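PDB 5WLH: LbaCas13a H328A (C2c2), which binds pre-crRNA and probably acts as an RNA-targeting CRISPR nuclease with a preference for cleaving at adenosine. Local coordinates for residues 500-503 with 504-508; 629-632 with 633-636; 793-796 with 797-800; 1174-1177 with 1178-1182; 1203-1206 with 1207-1211. All coordinates share one frame; numbering follows the deposited sequence.

All five contacts are local. Each joins residues a few positions apart, so none closes a long loop, and none encloses or crosses another. From the N terminus, contact 1 is a buried turn of helix 486-517 near the bound RNA. Contact 2 is the turn between helices 621-632 and 635-645. Contact 3 is the C-terminal end of helix 786-799. Contact 4 is the end of helix 1171-1180, and contact 5 is the start of helix 1205-1216. These last two touch: Lys1208 NZ lies 2.8 Å from Ala1178 O, and their centres are about 9 Å apart. Contact 3 stands farthest off, its centre about 53 Å from that of contact 5.

Contact 1 of 5, residues 500-503 with 504-508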
loop_
_atom_site.group_PDB
_atom_site.type_symbol
_atom_site.label_atom_id
_atom_site.label_comp_id
_atom_site.label_asym_id
_atom_site.label_seq_id
_atom_site.Cartn_x
_atom_site.Cartn_y
_atom_site.Cartn_z
ATOM N N ARG A 500 6.605 -9.112 -2.979
ATOM C CA ARG A 500 6.333 -8.062 -3.959
ATOM C C ARG A 500 7.262 -6.872 -3.755
ATOM O O ARG A 500 7.797 -6.316 -4.720
ATOM C CB ARG A 500 4.863 -7.650 -3.863
ATOM C CG ARG A 500 4.396 -6.686 -4.927
ATOM C CD ARG A 500 2.858 -6.652 -4.978
ATOM N NE ARG A 500 2.324 -6.152 -3.714
ATOM C CZ ARG A 500 1.725 -6.885 -2.784
ATOM N NH1 ARG A 500 1.541 -8.188 -2.961
ATOM N NH2 ARG A 500 1.294 -6.298 -1.666
ATOM N N GLU A 501 7.504 -6.491 -2.502
ATOM C CA GLU A 501 8.462 -5.425 -2.243
ATOM C C GLU A 501 9.848 -5.792 -2.761
ATOM O O GLU A 501 10.543 -4.952 -3.349
ATOM C CB GLU A 501 8.498 -5.116 -0.745
ATOM C CG GLU A 501 7.172 -4.523 -0.220
ATOM C CD GLU A 501 6.789 -4.986 1.197
ATOM O OE1 GLU A 501 7.588 -5.682 1.848
ATOM O OE2 GLU A 501 5.671 -4.646 1.655
ATOM N N THR A 502 10.273 -7.043 -2.543
ATOM C CA THR A 502 11.583 -7.478 -3.015
ATOM C C THR A 502 11.644 -7.482 -4.532
ATOM O O THR A 502 12.681 -7.150 -5.117
ATOM C CB THR A 502 11.894 -8.873 -2.450
ATOM O OG1 THR A 502 11.856 -8.804 -1.021
ATOM C CG2 THR A 502 13.284 -9.365 -2.887
ATOM N N ALA A 503 10.530 -7.820 -5.185
ATOM C CA ALA A 503 10.514 -7.854 -6.642
ATOM C C ALA A 503 10.822 -6.482 -7.215
ATOM O O ALA A 503 11.468 -6.366 -8.263
ATOM C CB ALA A 503 9.156 -8.348 -7.140
ATOM N N VAL A 504 10.354 -5.431 -6.542
ATOM C CA VAL A 504 10.608 -4.070 -6.991
ATOM C C VAL A 504 12.100 -3.782 -6.946
ATOM O O VAL A 504 12.673 -3.239 -7.896
ATOM C CB VAL A 504 9.814 -3.082 -6.112
ATOM C CG1 VAL A 504 10.315 -1.635 -6.310
ATOM C CG2 VAL A 504 8.313 -3.215 -6.392
ATOM N N TYR A 505 12.758 -4.189 -5.856
ATOM C CA TYR A 505 14.181 -3.905 -5.694
ATOM C C TYR A 505 15.029 -4.733 -6.643
ATOM O O TYR A 505 16.054 -4.233 -7.123
ATOM C CB TYR A 505 14.607 -4.128 -4.242
ATOM C CG TYR A 505 13.899 -3.150 -3.356
ATOM C CD1 TYR A 505 13.944 -1.786 -3.634
ATOM C CD2 TYR A 505 13.123 -3.583 -2.298
ATOM C CE1 TYR A 505 13.266 -0.871 -2.843
ATOM C CE2 TYR A 505 12.437 -2.684 -1.515
ATOM C CZ TYR A 505 12.508 -1.339 -1.787
ATOM O OH TYR A 505 11.819 -0.443 -0.996
ATOM N N VAL A 506 14.615 -5.976 -6.939
ATOM C CA VAL A 506 15.285 -6.745 -7.995
ATOM C C VAL A 506 15.299 -5.949 -9.295
ATOM O O VAL A 506 16.343 -5.806 -9.945
ATOM C CB VAL A 506 14.620 -8.120 -8.184
ATOM C CG1 VAL A 506 15.214 -8.866 -9.418
ATOM C CG2 VAL A 506 14.798 -8.957 -6.949
ATOM N N ALA A 507 14.147 -5.382 -9.671
ATOM C CA ALA A 507 14.075 -4.576 -10.887
ATOM C C ALA A 507 15.016 -3.375 -10.819
ATOM O O ALA A 507 15.707 -3.073 -11.797
ATOM C CB ALA A 507 12.636 -4.106 -11.132
ATOM N N PHE A 508 15.052 -2.666 -9.675
ATOM C CA PHE A 508 15.915 -1.497 -9.571
ATOM C C PHE A 508 17.385 -1.889 -9.576
ATOM O O PHE A 508 18.223 -1.161 -10.119
ATOM C CB PHE A 508 15.600 -0.684 -8.310
ATOM C CG PHE A 508 14.468 0.296 -8.498
ATOM C CD1 PHE A 508 14.652 1.451 -9.253
ATOM C CD2 PHE A 508 13.221 0.058 -7.940
ATOM C CE1 PHE A 508 13.608 2.358 -9.440
ATOM C CE2 PHE A 508 12.162 0.961 -8.125
ATOM C CZ PHE A 508 12.355 2.105 -8.870
#
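Val506 and Thr502 are joined one turn apart by a backbone hydrogen bond, and bonds of this kind carry most of the contact. Val506 N donates to Thr502 O at 2.9 Å, nearly straight at 166°. Ala507 N donates to Ala503 O at 3.2 Å, and Val504 N to Arg500 O at 3.3 Å. The bond from Tyr505 N to Glu501 O is weak, at 3.4 Å. A second weak bond reaches the same oxygen from Val504 N.

Side chains add packing against carbonyl oxygens. The Tyr505 ring slants past Glu501 O, with CD2 3.1 Å from it. Its CG lies beside the backbone N (chi1 -64°), which turns the ring back toward the preceding turn. Val506 CG2 sits 3.3 Å from Thr502 O. Thr502 OG1 bonds back to Leu498 O.

Outside, Tyr505 packs on His920 and Phe924 of helix 915-941. Val506 touches Arg603 and Thr502 touches Phe607. Both partners lie in an R-X4-H sequence, consistent with a HEPN ribonuclease motif. This is a buried alpha-helical turn that touches a sugar of the bound RNA through Arg500 and, through Thr502 and Val506, the probable HEPN motif.

Contact 2 of 5, residues 629-632 with 633-636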
loop_
_atom_site.group_PDB
_atom_site.type_symbol
_atom_site.label_atom_id
_atom_site.label_comp_id
_atom_site.label_asym_id
_atom_site.label_seq_id
_atom_site.Cartn_x
_atom_site.Cartn_y
_atom_site.Cartn_z
ATOM N N GLU A 629 33.037 -10.632 1.711
ATOM C CA GLU A 629 34.004 -10.555 2.802
ATOM C C GLU A 629 34.869 -9.310 2.664
ATOM O O GLU A 629 35.161 -8.639 3.656
ATOM C CB GLU A 629 34.874 -11.812 2.855
ATOM C CG GLU A 629 35.942 -11.730 3.938
ATOM C CD GLU A 629 36.641 -13.047 4.167
ATOM O OE1 GLU A 629 36.789 -13.802 3.185
ATOM O OE2 GLU A 629 37.051 -13.318 5.321
ATOM N N HIS A 630 35.273 -8.982 1.437
ATOM C CA HIS A 630 36.076 -7.786 1.220
ATOM C C HIS A 630 35.334 -6.547 1.693
ATOM O O HIS A 630 35.924 -5.658 2.311
ATOM C CB HIS A 630 36.446 -7.676 -0.258
ATOM C CG HIS A 630 37.452 -6.607 -0.560
ATOM N ND1 HIS A 630 37.091 -5.334 -0.947
ATOM C CD2 HIS A 630 38.807 -6.627 -0.547
ATOM C CE1 HIS A 630 38.179 -4.612 -1.151
ATOM N NE2 HIS A 630 39.234 -5.372 -0.913
ATOM N N GLU A 631 34.025 -6.489 1.443
ATOM C CA GLU A 631 33.248 -5.333 1.876
ATOM C C GLU A 631 33.062 -5.306 3.388
ATOM O O GLU A 631 33.071 -4.227 3.986
ATOM C CB GLU A 631 31.902 -5.317 1.147
ATOM C CG GLU A 631 32.084 -5.094 -0.334
ATOM C CD GLU A 631 31.010 -4.211 -0.944
ATOM O OE1 GLU A 631 29.855 -4.679 -1.033
ATOM O OE2 GLU A 631 31.325 -3.066 -1.344
ATOM N N THR A 632 32.883 -6.467 4.029
ATOM C CA THR A 632 32.771 -6.467 5.487
ATOM C C THR A 632 34.035 -5.911 6.125
ATOM O O THR A 632 33.969 -5.265 7.176
ATOM C CB THR A 632 32.506 -7.869 6.057
ATOM O OG1 THR A 632 33.653 -8.713 5.861
ATOM C CG2 THR A 632 31.291 -8.505 5.445
ATOM N N GLU A 633 35.185 -6.125 5.485
ATOM C CA GLU A 633 36.438 -5.670 6.072
ATOM C C GLU A 633 36.520 -4.153 6.158
ATOM O O GLU A 633 37.312 -3.633 6.951
ATOM C CB GLU A 633 37.617 -6.233 5.280
ATOM C CG GLU A 633 37.964 -7.663 5.685
ATOM C CD GLU A 633 38.770 -8.396 4.631
ATOM O OE1 GLU A 633 39.192 -7.751 3.645
ATOM O OE2 GLU A 633 38.991 -9.614 4.798
ATOM N N ARG A 634 35.714 -3.420 5.391
ATOM C CA ARG A 634 35.791 -1.969 5.465
ATOM C C ARG A 634 34.763 -1.361 6.415
ATOM O O ARG A 634 34.831 -0.158 6.680
ATOM C CB ARG A 634 35.674 -1.340 4.063
ATOM C CG ARG A 634 34.390 -1.572 3.296
ATOM C CD ARG A 634 34.490 -0.990 1.871
ATOM N NE ARG A 634 34.473 0.471 1.889
ATOM C CZ ARG A 634 33.724 1.232 1.091
ATOM N NH1 ARG A 634 32.937 0.680 0.172
ATOM N NH2 ARG A 634 33.781 2.553 1.192
ATOM N N MET A 635 33.867 -2.167 6.992
ATOM C CA MET A 635 32.712 -1.615 7.702
ATOM C C MET A 635 33.113 -0.818 8.937
ATOM O O MET A 635 32.543 0.245 9.202
ATOM C CB MET A 635 31.747 -2.734 8.083
ATOM C CG MET A 635 31.077 -3.383 6.874
ATOM S SD MET A 635 30.415 -2.163 5.717
ATOM C CE MET A 635 29.065 -1.487 6.691
ATOM N N THR A 636 34.060 -1.324 9.734
ATOM C CA THR A 636 34.468 -0.564 10.912
ATOM C C THR A 636 35.128 0.751 10.509
ATOM O O THR A 636 34.889 1.789 11.136
ATOM C CB THR A 636 35.391 -1.395 11.809
ATOM O OG1 THR A 636 36.562 -1.796 11.087
ATOM C CG2 THR A 636 34.661 -2.627 12.327
HETATM O O HOH W 1 33.509 -1.766 -1.212
HETATM O O HOH W 2 34.991 -4.294 9.517
#
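The His630 imidazole and the Glu633 carboxylate meet obliquely, with OE1 of Glu633 4.4 Å from CD2 of His630. Outside the turn, the His630 ring stacks on Trp573 and meets Phe576 edge-to-face, while its NE2 bonds to Asp575 OD1. The Arg634 guanidinium has Glu631 OE2 at its edge, near its plane. The gap from that oxygen to Arg634 NH1 is 4.4 Å, too wide for a salt bridge. One water bridges it, donating to Glu631 OE2 and accepting from Arg634 NH1 at 2.9 Å. The Glu629 and Glu633 carboxylates are tilted 43° apart.

The backbone forms a type I beta turn from Thr632 to Met635, between helices 621-632 and 635-645. Met635 N donates to Thr632 O at 3.1 Å, from above the carbonyl plane. Arg634 N reaches Glu631 O at the same length. A second water links Thr632 O to Thr636 N. Glu629 O is gripped twice, by Glu633 N and by Thr632 OG1 at 2.7 Å. The threonine hydroxyl sits between its own N and carbonyl carbon (chi1 68°), which aims it back along the helix. Arg634 CG lies 3.0 Å from Glu631 O.

Glu631 OE1 also takes a salt bridge from Arg911 and a hydrogen bond from Tyr907. With these partners and the water, the buried Glu631 is probably held as a carboxylate. Glu629 OE2 and Glu633 OE2 stand 4.2 Å apart, so they probably repel each other mildly.

Contact 3 of 5, residues 793-796 with 797-800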
loop_
_atom_site.group_PDB
_atom_site.type_symbol
_atom_site.label_atom_id
_atom_site.label_comp_id
_atom_site.label_asym_id
_atom_site.label_seq_id
_atom_site.Cartn_x
_atom_site.Cartn_y
_atom_site.Cartn_z
ATOM N N ILE A 793 0.337 0.069 28.916
ATOM C CA ILE A 793 1.717 -0.355 29.150
ATOM C C ILE A 793 1.766 -1.415 30.240
ATOM O O ILE A 793 2.415 -2.460 30.092
ATOM C CB ILE A 793 2.602 0.852 29.515
ATOM C CG1 ILE A 793 2.530 1.923 28.431
ATOM C CG2 ILE A 793 4.036 0.402 29.767
ATOM C CD1 ILE A 793 3.463 1.697 27.282
ATOM N N LYS A 794 1.082 -1.163 31.362
ATOM C CA LYS A 794 1.106 -2.138 32.449
ATOM C C LYS A 794 0.441 -3.440 32.024
ATOM O O LYS A 794 0.917 -4.533 32.365
ATOM C CB LYS A 794 0.442 -1.569 33.711
ATOM C CG LYS A 794 1.290 -0.577 34.562
ATOM C CD LYS A 794 2.371 -1.275 35.437
ATOM C CE LYS A 794 3.628 -1.702 34.669
ATOM N NZ LYS A 794 4.474 -2.706 35.374
ATOM N N ASN A 795 -0.651 -3.350 31.262
ATOM C CA ASN A 795 -1.262 -4.555 30.708
ATOM C C ASN A 795 -0.270 -5.313 29.832
ATOM O O ASN A 795 -0.130 -6.537 29.945
ATOM C CB ASN A 795 -2.518 -4.186 29.921
ATOM C CG ASN A 795 -3.257 -5.402 29.411
ATOM O OD1 ASN A 795 -3.805 -5.397 28.306
ATOM N ND2 ASN A 795 -3.271 -6.464 30.212
ATOM N N ILE A 796 0.447 -4.591 28.966
ATOM C CA ILE A 796 1.383 -5.236 28.047
ATOM C C ILE A 796 2.456 -6.002 28.816
ATOM O O ILE A 796 2.714 -7.183 28.548
ATOM C CB ILE A 796 2.000 -4.194 27.096
ATOM C CG1 ILE A 796 0.970 -3.775 26.047
ATOM C CG2 ILE A 796 3.254 -4.745 26.435
ATOM C CD1 ILE A 796 1.326 -2.502 25.314
ATOM N N VAL A 797 3.098 -5.345 29.787
ATOM C CA VAL A 797 4.156 -6.020 30.536
ATOM C C VAL A 797 3.576 -7.096 31.445
ATOM O O VAL A 797 4.247 -8.095 31.739
ATOM C CB VAL A 797 4.990 -5.000 31.328
ATOM C CG1 VAL A 797 5.699 -4.056 30.371
ATOM C CG2 VAL A 797 4.113 -4.228 32.298
ATOM N N GLN A 798 2.334 -6.915 31.906
ATOM C CA GLN A 798 1.655 -7.976 32.642
ATOM C C GLN A 798 1.534 -9.231 31.788
ATOM O O GLN A 798 1.828 -10.340 32.245
ATOM C CB GLN A 798 0.272 -7.501 33.098
ATOM C CG GLN A 798 0.150 -7.196 34.591
ATOM C CD GLN A 798 -0.951 -6.181 34.901
ATOM O OE1 GLN A 798 -2.034 -6.215 34.309
ATOM N NE2 GLN A 798 -0.672 -5.271 35.832
ATOM N N VAL A 799 1.120 -9.068 30.527
ATOM C CA VAL A 799 0.897 -10.222 29.660
ATOM C C VAL A 799 2.206 -10.950 29.384
ATOM O O VAL A 799 2.247 -12.185 29.343
ATOM C CB VAL A 799 0.195 -9.777 28.360
ATOM C CG1 VAL A 799 0.089 -10.927 27.376
ATOM C CG2 VAL A 799 -1.180 -9.232 28.686
ATOM N N ASN A 800 3.292 -10.205 29.181
ATOM C CA ASN A 800 4.603 -10.824 29.024
ATOM C C ASN A 800 5.655 -9.877 29.581
ATOM O O ASN A 800 5.913 -8.815 29.000
ATOM C CB ASN A 800 4.899 -11.166 27.561
ATOM C CG ASN A 800 6.078 -12.118 27.406
ATOM O OD1 ASN A 800 7.013 -12.116 28.212
ATOM N ND2 ASN A 800 6.041 -12.939 26.357
#
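Val797 and Ile793 are joined by the first of four backbone hydrogen bonds along the last turns of helix 786-799. Val797 N donates to Ile793 O at 3.0 Å and 170°. Gln798 N donates to Lys794 O at 2.8 Å, and Val799 N to Asn795 O at 2.9 Å. Asn800 N closes the series on Ile796 O at 3.1 Å. Asn800 is the first residue to leave helical backbone angles, yet its N-H still completes the helix. Its OD1 bonds onward to Asp802 N.

Side-chain packing adds contacts three and four residues apart. Lys794 folds back at two torsions (chi2 -77°, chi3 78°). This brings the end of its chain across Val797, with CE 3.5 Å from CG2, tighter than usual for two carbons. NZ stands equally near, so both the last methylene and the amine lie against the methyl. Val797 CG2 also rests 3.2 Å from Lys794 O. On another side of the helix, Val799 CG2 packs on Asn795 O at 3.2 Å and near Asn795 ND2. Gln798, extended beyond CG, packs against the carbonyl of Lys794. Its CB is the nearest part, 3.1 Å from Lys794 O, and the rest of the chain stays close to the same oxygen.

Among its neighbours, the turn leans on helix 805-813 through Ile793, Ile796 and Val797. Lys794 and Val797 touch Ile743 of helix 736-745. Asn795 and Ile796 meet Pro41 in a loop.

Contact 4 of 5, residues 1174-1177 with 1178-1182; sequences YQIC and AMYIN
Ala1178 N donates to Tyr1174 O at 2.9 Å, a regular alpha-helical bond. Further on, the bonding shifts from four residues apart toward three. Met1179 N makes two weak bonds, to Gln1175 O and to Ile1176 O at 3.1 Å. Tyr1180 N turns to Cys1177 O at 2.9 Å. By Ile1181 the chain is extended.

The side chains pack mainly through carbon. Ile1176 and Tyr1180 lie side by side and point the same way, with CG2 of Ile1176 4.2 Å from CE2 of Tyr1180. The ring is brought back over the turn with its CG beside the backbone N (chi1 -59°), and its CD2 sits 3.1 Å from Ile1176 O. Met1179 CB lies over one face of this ring, offset toward the rim. Met1179 bends at chi3 (-82°), so its CE rests 3.8 Å from Ile1176 CA. Ile1181 CD1 meets Cys1177 CB at 4.1 Å.

The polar side-chain ends bond outward: Tyr1180 OH to Gln1137, Tyr1174 OH to Pro1185 O and Gln1175 NE2 to Tyr1187 O. Asn1182 ND2 reaches Arg603 O, and the backbone Tyr1180 O accepts from Asn604 ND2. The site is a buried helix C-terminus that runs into an extended segment beside Arg603 and Asn604, part of an R-X4-H sequence that is probably a HEPN motif.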
loop_
_atom_site.group_PDB
_atom_site.type_symbol
_atom_site.label_atom_id
_atom_site.label_comp_id
_atom_site.label_asym_id
_atom_site.label_seq_id
_atom_site.Cartn_x
_atom_site.Cartn_y
_atom_site.Cartn_z
ATOM N N TYR A 1174 0.592 -27.747 -12.043
ATOM C CA TYR A 1174 2.044 -27.672 -12.026
ATOM C C TYR A 1174 2.538 -26.712 -13.101
ATOM O O TYR A 1174 3.367 -25.833 -12.841
ATOM C CB TYR A 1174 2.641 -29.080 -12.243
ATOM C CG TYR A 1174 4.145 -29.030 -12.376
ATOM C CD1 TYR A 1174 4.752 -28.761 -13.601
ATOM C CD2 TYR A 1174 4.956 -29.206 -11.265
ATOM C CE1 TYR A 1174 6.126 -28.666 -13.708
ATOM C CE2 TYR A 1174 6.348 -29.126 -11.361
ATOM C CZ TYR A 1174 6.921 -28.866 -12.585
ATOM O OH TYR A 1174 8.286 -28.753 -12.677
ATOM N N GLN A 1175 2.030 -26.873 -14.327
ATOM C CA GLN A 1175 2.555 -26.111 -15.449
ATOM C C GLN A 1175 2.206 -24.638 -15.331
ATOM O O GLN A 1175 2.991 -23.783 -15.761
ATOM C CB GLN A 1175 2.035 -26.707 -16.762
ATOM C CG GLN A 1175 2.565 -28.155 -16.964
ATOM C CD GLN A 1175 3.889 -28.157 -17.692
ATOM O OE1 GLN A 1175 4.951 -28.146 -17.078
ATOM N NE2 GLN A 1175 3.832 -28.104 -19.007
ATOM N N ILE A 1176 1.051 -24.323 -14.745
ATOM C CA ILE A 1176 0.724 -22.922 -14.499
ATOM C C ILE A 1176 1.745 -22.306 -13.553
ATOM O O ILE A 1176 2.297 -21.233 -13.817
ATOM C CB ILE A 1176 -0.705 -22.778 -13.948
ATOM C CG1 ILE A 1176 -1.727 -23.063 -15.060
ATOM C CG2 ILE A 1176 -0.904 -21.333 -13.412
ATOM C CD1 ILE A 1176 -3.155 -23.227 -14.570
ATOM N N CYS A 1177 2.011 -22.981 -12.437
ATOM C CA CYS A 1177 2.928 -22.404 -11.461
ATOM C C CYS A 1177 4.340 -22.343 -12.004
ATOM O O CYS A 1177 5.087 -21.408 -11.681
ATOM C CB CYS A 1177 2.894 -23.193 -10.154
ATOM S SG CYS A 1177 1.352 -23.011 -9.264
ATOM N N ALA A 1178 4.719 -23.301 -12.853
ATOM C CA ALA A 1178 6.061 -23.251 -13.407
ATOM C C ALA A 1178 6.266 -21.995 -14.236
ATOM O O ALA A 1178 7.395 -21.523 -14.364
ATOM C CB ALA A 1178 6.352 -24.502 -14.236
ATOM N N MET A 1179 5.203 -21.448 -14.838
ATOM C CA MET A 1179 5.392 -20.229 -15.613
ATOM C C MET A 1179 5.882 -19.081 -14.750
ATOM O O MET A 1179 6.508 -18.153 -15.261
ATOM C CB MET A 1179 4.090 -19.814 -16.296
ATOM C CG MET A 1179 3.659 -20.742 -17.395
ATOM S SD MET A 1179 2.306 -19.981 -18.342
ATOM C CE MET A 1179 0.915 -20.360 -17.299
ATOM N N TYR A 1180 5.578 -19.104 -13.455
ATOM C CA TYR A 1180 5.804 -17.952 -12.602
ATOM C C TYR A 1180 6.902 -18.142 -11.572
ATOM O O TYR A 1180 7.175 -17.207 -10.804
ATOM C CB TYR A 1180 4.505 -17.597 -11.874
ATOM C CG TYR A 1180 3.395 -17.282 -12.847
ATOM C CD1 TYR A 1180 3.330 -16.044 -13.464
ATOM C CD2 TYR A 1180 2.425 -18.222 -13.151
ATOM C CE1 TYR A 1180 2.313 -15.742 -14.361
ATOM C CE2 TYR A 1180 1.400 -17.936 -14.058
ATOM C CZ TYR A 1180 1.355 -16.691 -14.653
ATOM O OH TYR A 1180 0.356 -16.404 -15.556
ATOM N N ILE A 1181 7.512 -19.316 -11.495
ATOM C CA ILE A 1181 8.490 -19.613 -10.447
ATOM C C ILE A 1181 9.835 -19.879 -11.102
ATOM O O ILE A 1181 9.989 -20.846 -11.862
ATOM C CB ILE A 1181 8.058 -20.789 -9.570
ATOM C CG1 ILE A 1181 6.800 -20.428 -8.788
ATOM C CG2 ILE A 1181 9.177 -21.173 -8.587
ATOM C CD1 ILE A 1181 6.109 -21.654 -8.191
ATOM N N ASN A 1182 10.792 -18.995 -10.835
ATOM C CA ASN A 1182 12.159 -19.153 -11.308
ATOM C C ASN A 1182 12.740 -20.413 -10.702
ATOM O O ASN A 1182 12.794 -20.542 -9.478
ATOM C CB ASN A 1182 12.984 -17.932 -10.897
ATOM C CG ASN A 1182 14.262 -17.766 -11.696
ATOM O OD1 ASN A 1182 14.752 -18.705 -12.338
ATOM N ND2 ASN A 1182 14.811 -16.556 -11.663
#

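Contact 5 of 5, residues 1203-1206 with 1207-1211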
loop_
_atom_site.group_PDB
_atom_site.type_symbol
_atom_site.label_atom_id
_atom_site.label_comp_id
_atom_site.label_asym_id
_atom_site.label_seq_id
_atom_site.Cartn_x
_atom_site.Cartn_y
_atom_site.Cartn_z
ATOM N N GLU A 1203 14.488 -20.375 -17.304
ATOM C CA GLU A 1203 14.193 -19.502 -18.423
ATOM C C GLU A 1203 13.190 -18.421 -18.004
ATOM O O GLU A 1203 12.555 -18.499 -16.946
ATOM C CB GLU A 1203 13.673 -20.317 -19.612
ATOM C CG GLU A 1203 12.338 -21.016 -19.383
ATOM C CD GLU A 1203 12.442 -22.375 -18.698
ATOM O OE1 GLU A 1203 13.469 -22.695 -18.044
ATOM O OE2 GLU A 1203 11.468 -23.140 -18.799
ATOM N N SER A 1204 13.089 -17.385 -18.834
ATOM C CA SER A 1204 12.299 -16.200 -18.509
ATOM C C SER A 1204 10.810 -16.515 -18.448
ATOM O O SER A 1204 10.332 -17.527 -18.969
ATOM C CB SER A 1204 12.526 -15.106 -19.548
ATOM O OG SER A 1204 11.978 -15.480 -20.808
ATOM N N THR A 1205 10.058 -15.618 -17.808
ATOM C CA THR A 1205 8.606 -15.769 -17.844
ATOM C C THR A 1205 8.108 -15.841 -19.283
ATOM O O THR A 1205 7.294 -16.710 -19.622
ATOM C CB THR A 1205 7.939 -14.623 -17.081
ATOM O OG1 THR A 1205 8.460 -14.590 -15.747
ATOM C CG2 THR A 1205 6.446 -14.833 -17.009
ATOM N N GLY A 1206 8.628 -14.975 -20.156
ATOM C CA GLY A 1206 8.204 -15.003 -21.548
ATOM C C GLY A 1206 8.495 -16.333 -22.220
ATOM O O GLY A 1206 7.672 -16.848 -22.985
ATOM N N ALA A 1207 9.671 -16.906 -21.950
ATOM C CA ALA A 1207 9.987 -18.209 -22.514
ATOM C C ALA A 1207 9.049 -19.261 -21.963
ATOM O O ALA A 1207 8.584 -20.143 -22.697
ATOM C CB ALA A 1207 11.437 -18.590 -22.212
ATOM N N LYS A 1208 8.759 -19.180 -20.665
ATOM C CA LYS A 1208 7.896 -20.169 -20.045
ATOM C C LYS A 1208 6.493 -20.108 -20.615
ATOM O O LYS A 1208 5.841 -21.141 -20.771
ATOM C CB LYS A 1208 7.873 -19.967 -18.539
ATOM C CG LYS A 1208 9.153 -20.514 -17.944
ATOM C CD LYS A 1208 9.189 -20.409 -16.499
ATOM C CE LYS A 1208 10.238 -21.346 -15.956
ATOM N NZ LYS A 1208 10.163 -21.253 -14.487
ATOM N N ILE A 1209 5.985 -18.905 -20.881
ATOM C CA ILE A 1209 4.665 -18.819 -21.485
ATOM C C ILE A 1209 4.669 -19.492 -22.849
ATOM O O ILE A 1209 3.749 -20.245 -23.183
ATOM C CB ILE A 1209 4.221 -17.358 -21.577
ATOM C CG1 ILE A 1209 3.992 -16.845 -20.155
ATOM C CG2 ILE A 1209 2.967 -17.243 -22.457
ATOM C CD1 ILE A 1209 3.594 -15.376 -20.100
ATOM N N GLY A 1210 5.698 -19.226 -23.655
ATOM C CA GLY A 1210 5.833 -19.937 -24.921
ATOM C C GLY A 1210 5.857 -21.441 -24.738
ATOM O O GLY A 1210 5.175 -22.181 -25.453
ATOM N N GLU A 1211 6.620 -21.915 -23.759
ATOM C CA GLU A 1211 6.684 -23.349 -23.521
ATOM C C GLU A 1211 5.338 -23.895 -23.074
ATOM O O GLU A 1211 4.938 -24.995 -23.476
ATOM C CB GLU A 1211 7.765 -23.643 -22.486
ATOM C CG GLU A 1211 9.134 -23.292 -22.984
ATOM C CD GLU A 1211 10.136 -23.152 -21.866
ATOM O OE1 GLU A 1211 9.726 -23.212 -20.683
ATOM O OE2 GLU A 1211 11.331 -22.975 -22.174
HETATM O O HOH W 3 11.287 -18.512 -14.499
#
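Ser1204 is the N-cap of helix 1205-1216, and its OG accepts from Ala1207 N at 2.9 Å. A chi1 of 68° turns the hydroxyl toward Ala1207 N. Behind the cap, Lys1208 N donates to Ser1204 O at 2.8 Å, and Ile1209 N to Thr1205 O.

Glu1203 lies just before the cap and crosses Lys1208 at about a right angle, with CG of each 3.5 Å apart. Its CB also touches Ala1207 CB. The aliphatic chain of Lys1208 stays extended and runs past the Glu1203 carboxylate, so NZ stops 4.9 Å from OE2 of Glu1203. That amine is held elsewhere, by Ala1178 O, Gly1201 O and Leu1184 O. The bond to Ala1178 O ties the start of this helix to the end of helix 1171-1180. Separately, a water bridges Lys1208 NZ and Glu1203 O within the contact.

Glu1203 and Glu1211 come from opposite directions, their carboxylate planes 63° apart. Glu1211 runs extended back along the helix to meet Glu1203. OE2 of Glu1203 also bonds to Ser1199 OG. Two acid oxygens as close as these suggest that one group probably carries a proton, which would ease the repulsion. The pair meets with Glu1203 OE2 just 2.6 Å from Glu1211 OE1.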